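Local coordinates for hypothetical protein PH0435 (Pyrococcus horikoshii, PDB 2YV4) that is of unknown function but probably takes part, as a Sua5-type protein, in making threonylcarbamoyl-AMP for the modification of tRNA, at residues E10-R13 and E14-K17; N60-K63 and A64-Y67. All blocks are in the same frame, centred on the assembly; numbering follows the deposited sequence.

Contact 1: residues E10-R13 and E14-K17; sequences EGPR and EKVK
With CG of R13 trans to its own backbone N (chi1 -179°) and CG of K17 swung beside its N (chi1 -72°), the two long chains run side by side in the same direction from successive turns of the helix. Their methylenes touch, R13 CD lying 3.7 Å from K17 CE, while a bend near the end of each chain separates the charged groups, so that R13 NE and K17 NZ stand 5.4 Å apart. The amine of K17 is drawn into a salt bridge with E40 and also bonds S39 and Y42, which probably offsets the nearness of two like charges. R13 gives its backbone N-H to E83. The turn itself is made by the main chain: V16 N donates to P12 O at 3.0 Å and K17 N to R13 O, both nearly straight bonds. P12 suits the N-cap, where no N-H is needed for a helical bond and the ring fixes phi; its CG rests 3.9 Å from CB of K15, the two side chains crossing at a slant. V16, the buried residue, turns its beta-branched side chain back toward the strand end. Its CG2 comes within 3.2 Å of G11 O, a close fit of methyl against carbonyl, and the side chain also meets E79 and V81 of the neighbouring strand and A105. G11 has a positive phi (137°), at which a side chain would press against the preceding carbonyl oxygen, so glycine belongs there. Strand 5-11 thus passes through G11 and P12 directly into helix 13-29, the tight strand-to-helix turn of a parallel alpha/beta fold, with proline at the N-cap position and valine packed beneath the first helical turn.

Contact 2: residues N60-K63 and A64-Y67; sequences NLFK and ALRY
R66 lays its guanidinium over F62 O, which faces one side of the planar group, and sets NH2 at the edge of the F62 ring, near the ring plane. NH2 also comes within 3.7 Å of F62 CB. Because CG stands beside the backbone N (chi1 -64°), it passes only 3.1 Å from F62 O before the chain runs on, extended, to NE. That carbonyl accepts the helical bond from R66 N at 3.0 Å; NH1 is also near it, but at too poor an angle to bond. L65 CD1 meets L61 CG at 4.1 Å and F62 CD1 at 4.2 Å, both on the same side of it. The two buried leucines also meet L94, while the small A64 lets the helix lie close against I37 and F48 of the sheet. The F62 ring makes a cation-pi contact with R93. Here L61, A64 and L65 are buried whereas K63 and R66 are exposed, and the positive charge of R66 would probably be eased by the carbonyl dipole of F62 beneath it.

In the fold
Contact 1 comes first along the chain, where strand 5-11 gives way to helix 13-29; contact 2 follows in the middle of helix 54-70. Their centres are 21 Å apart, their nearest atoms about 13 Å, and they lie on opposite sides of the chain's centre without touching. Helices 13-29 and 54-70 pack on opposite faces of the parallel five-stranded sheet, with strand order 46-49, 34-38, 75-81, 5-11, 101-104, and contact 1 begins on one of its strands. Contact 1 leans on strand 75-81, at the sheet's middle, and contact 2 on strands 34-38 and 46-49, toward one edge. Helices packed against a parallel sheet in this way make a compact alpha/beta domain, consistent with the C-terminal domain of Sua5-type threonylcarbamoyl-AMP synthases.

Contact 1: residues E10-R13 and E14-K17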
# COMPACT_ATOMS: atom_id res chain seq x y z
N GLU A 10 1.15 -1.46 -8.68
CA GLU A 10 2.28 -2.22 -9.19
C GLU A 10 2.96 -1.64 -10.43
O GLU A 10 2.37 -0.85 -11.18
CB GLU A 10 1.84 -3.65 -9.49
CG GLU A 10 0.47 -3.72 -10.13
CD GLU A 10 0.24 -4.99 -10.92
OE1 GLU A 10 0.33 -6.09 -10.33
OE2 GLU A 10 -0.02 -4.88 -12.13
N GLY A 11 4.19 -2.07 -10.65
CA GLY A 11 4.96 -1.61 -11.79
C GLY A 11 6.38 -1.31 -11.37
O GLY A 11 6.76 -1.58 -10.22
N PRO A 12 7.22 -0.77 -12.27
CA PRO A 12 8.60 -0.47 -11.87
C PRO A 12 8.57 0.58 -10.76
O PRO A 12 7.68 1.45 -10.75
CB PRO A 12 9.23 0.04 -13.17
CG PRO A 12 8.06 0.62 -13.92
CD PRO A 12 6.98 -0.40 -13.67
N ARG A 13 9.52 0.51 -9.84
CA ARG A 13 9.57 1.44 -8.72
C ARG A 13 9.39 2.91 -9.08
O ARG A 13 8.62 3.62 -8.43
CB ARG A 13 10.87 1.28 -7.93
CG ARG A 13 10.95 2.23 -6.74
CD ARG A 13 12.27 2.17 -6.02
NE ARG A 13 12.57 0.83 -5.53
CZ ARG A 13 13.41 -0.02 -6.12
NH1 ARG A 13 14.04 0.34 -7.23
NH2 ARG A 13 13.62 -1.22 -5.60
N GLU A 14 10.09 3.37 -10.11
CA GLU A 14 10.00 4.77 -10.52
C GLU A 14 8.56 5.20 -10.78
O GLU A 14 8.12 6.25 -10.29
CB GLU A 14 10.84 5.02 -11.78
CG GLU A 14 10.76 6.46 -12.31
CD GLU A 14 11.64 6.71 -13.52
OE1 GLU A 14 11.48 6.00 -14.54
OE2 GLU A 14 12.50 7.62 -13.45
N LYS A 15 7.83 4.40 -11.55
CA LYS A 15 6.44 4.69 -11.88
C LYS A 15 5.50 4.52 -10.69
O LYS A 15 4.55 5.27 -10.53
CB LYS A 15 5.94 3.78 -13.01
CG LYS A 15 6.42 4.16 -14.40
CD LYS A 15 5.55 3.50 -15.46
CE LYS A 15 5.95 3.92 -16.87
NZ LYS A 15 7.32 3.47 -17.22
N VAL A 16 5.77 3.52 -9.86
CA VAL A 16 4.93 3.28 -8.70
C VAL A 16 4.95 4.49 -7.77
O VAL A 16 3.90 4.95 -7.31
CB VAL A 16 5.38 2.02 -7.94
CG1 VAL A 16 4.68 1.95 -6.59
CG2 VAL A 16 5.06 0.77 -8.76
N LYS A 17 6.14 5.01 -7.49
CA LYS A 17 6.25 6.17 -6.61
C LYS A 17 5.41 7.34 -7.12
O LYS A 17 4.74 8.01 -6.33
CB LYS A 17 7.71 6.58 -6.45
CG LYS A 17 8.52 5.60 -5.61
CD LYS A 17 9.92 6.11 -5.31
CE LYS A 17 10.69 5.14 -4.42
NZ LYS A 17 10.07 4.98 -3.07

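Contact 2: residues N60-K63 and A64-Y67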
# COMPACT_ATOMS: atom_id res chain seq x y z
N ASN A 60 5.49 -8.49 7.60
CA ASN A 60 4.91 -7.21 8.03
C ASN A 60 3.53 -6.81 7.51
O ASN A 60 2.82 -6.05 8.16
CB ASN A 60 5.87 -6.05 7.69
CG ASN A 60 7.29 -6.30 8.15
OD1 ASN A 60 7.53 -6.75 9.27
ND2 ASN A 60 8.25 -5.97 7.28
N LEU A 61 3.15 -7.31 6.34
CA LEU A 61 1.88 -6.92 5.73
C LEU A 61 0.65 -6.90 6.63
O LEU A 61 0.01 -5.85 6.79
CB LEU A 61 1.60 -7.76 4.49
CG LEU A 61 0.41 -7.27 3.65
CD1 LEU A 61 0.62 -5.80 3.29
CD2 LEU A 61 0.28 -8.12 2.40
N PHE A 62 0.29 -8.04 7.21
CA PHE A 62 -0.89 -8.11 8.07
C PHE A 62 -0.75 -7.24 9.32
O PHE A 62 -1.74 -6.68 9.82
CB PHE A 62 -1.19 -9.57 8.43
CG PHE A 62 -1.95 -10.30 7.35
CD1 PHE A 62 -1.71 -10.03 6.00
CD2 PHE A 62 -2.91 -11.26 7.68
CE1 PHE A 62 -2.41 -10.71 5.00
CE2 PHE A 62 -3.61 -11.94 6.69
CZ PHE A 62 -3.36 -11.67 5.34
N LYS A 63 0.46 -7.12 9.84
CA LYS A 63 0.69 -6.28 11.01
C LYS A 63 0.42 -4.84 10.56
O LYS A 63 -0.17 -4.04 11.30
CB LYS A 63 2.13 -6.42 11.50
CG LYS A 63 2.50 -5.49 12.64
CD LYS A 63 3.86 -5.84 13.22
CE LYS A 63 4.22 -4.88 14.35
NZ LYS A 63 3.16 -4.84 15.40
N ALA A 64 0.83 -4.52 9.34
CA ALA A 64 0.64 -3.18 8.78
C ALA A 64 -0.85 -2.88 8.60
O ALA A 64 -1.33 -1.80 8.96
CB ALA A 64 1.36 -3.06 7.45
N LEU A 65 -1.57 -3.84 8.04
CA LEU A 65 -3.00 -3.67 7.82
C LEU A 65 -3.77 -3.50 9.14
O LEU A 65 -4.74 -2.75 9.22
CB LEU A 65 -3.55 -4.86 7.03
CG LEU A 65 -3.07 -4.94 5.57
CD1 LEU A 65 -3.38 -6.31 4.99
CD2 LEU A 65 -3.74 -3.84 4.76
N ARG A 66 -3.33 -4.19 10.19
CA ARG A 66 -4.01 -4.06 11.47
C ARG A 66 -3.78 -2.64 11.99
O ARG A 66 -4.67 -2.03 12.58
CB ARG A 66 -3.48 -5.08 12.49
CG ARG A 66 -3.78 -6.52 12.09
CD ARG A 66 -3.47 -7.49 13.22
NE ARG A 66 -3.39 -8.86 12.74
CZ ARG A 66 -2.29 -9.41 12.24
NH1 ARG A 66 -1.17 -8.71 12.17
NH2 ARG A 66 -2.30 -10.67 11.80
N TYR A 67 -2.58 -2.12 11.75
CA TYR A 67 -2.24 -0.77 12.16
C TYR A 67 -3.18 0.21 11.46
O TYR A 67 -3.72 1.13 12.08
CB TYR A 67 -0.79 -0.44 11.78
CG TYR A 67 -0.40 0.99 12.09
CD1 TYR A 67 -0.01 1.36 13.38
CD2 TYR A 67 -0.50 1.98 11.12
CE1 TYR A 67 0.27 2.68 13.70
CE2 TYR A 67 -0.22 3.31 11.42
CZ TYR A 67 0.16 3.65 12.71
OH TYR A 67 0.39 4.97 13.03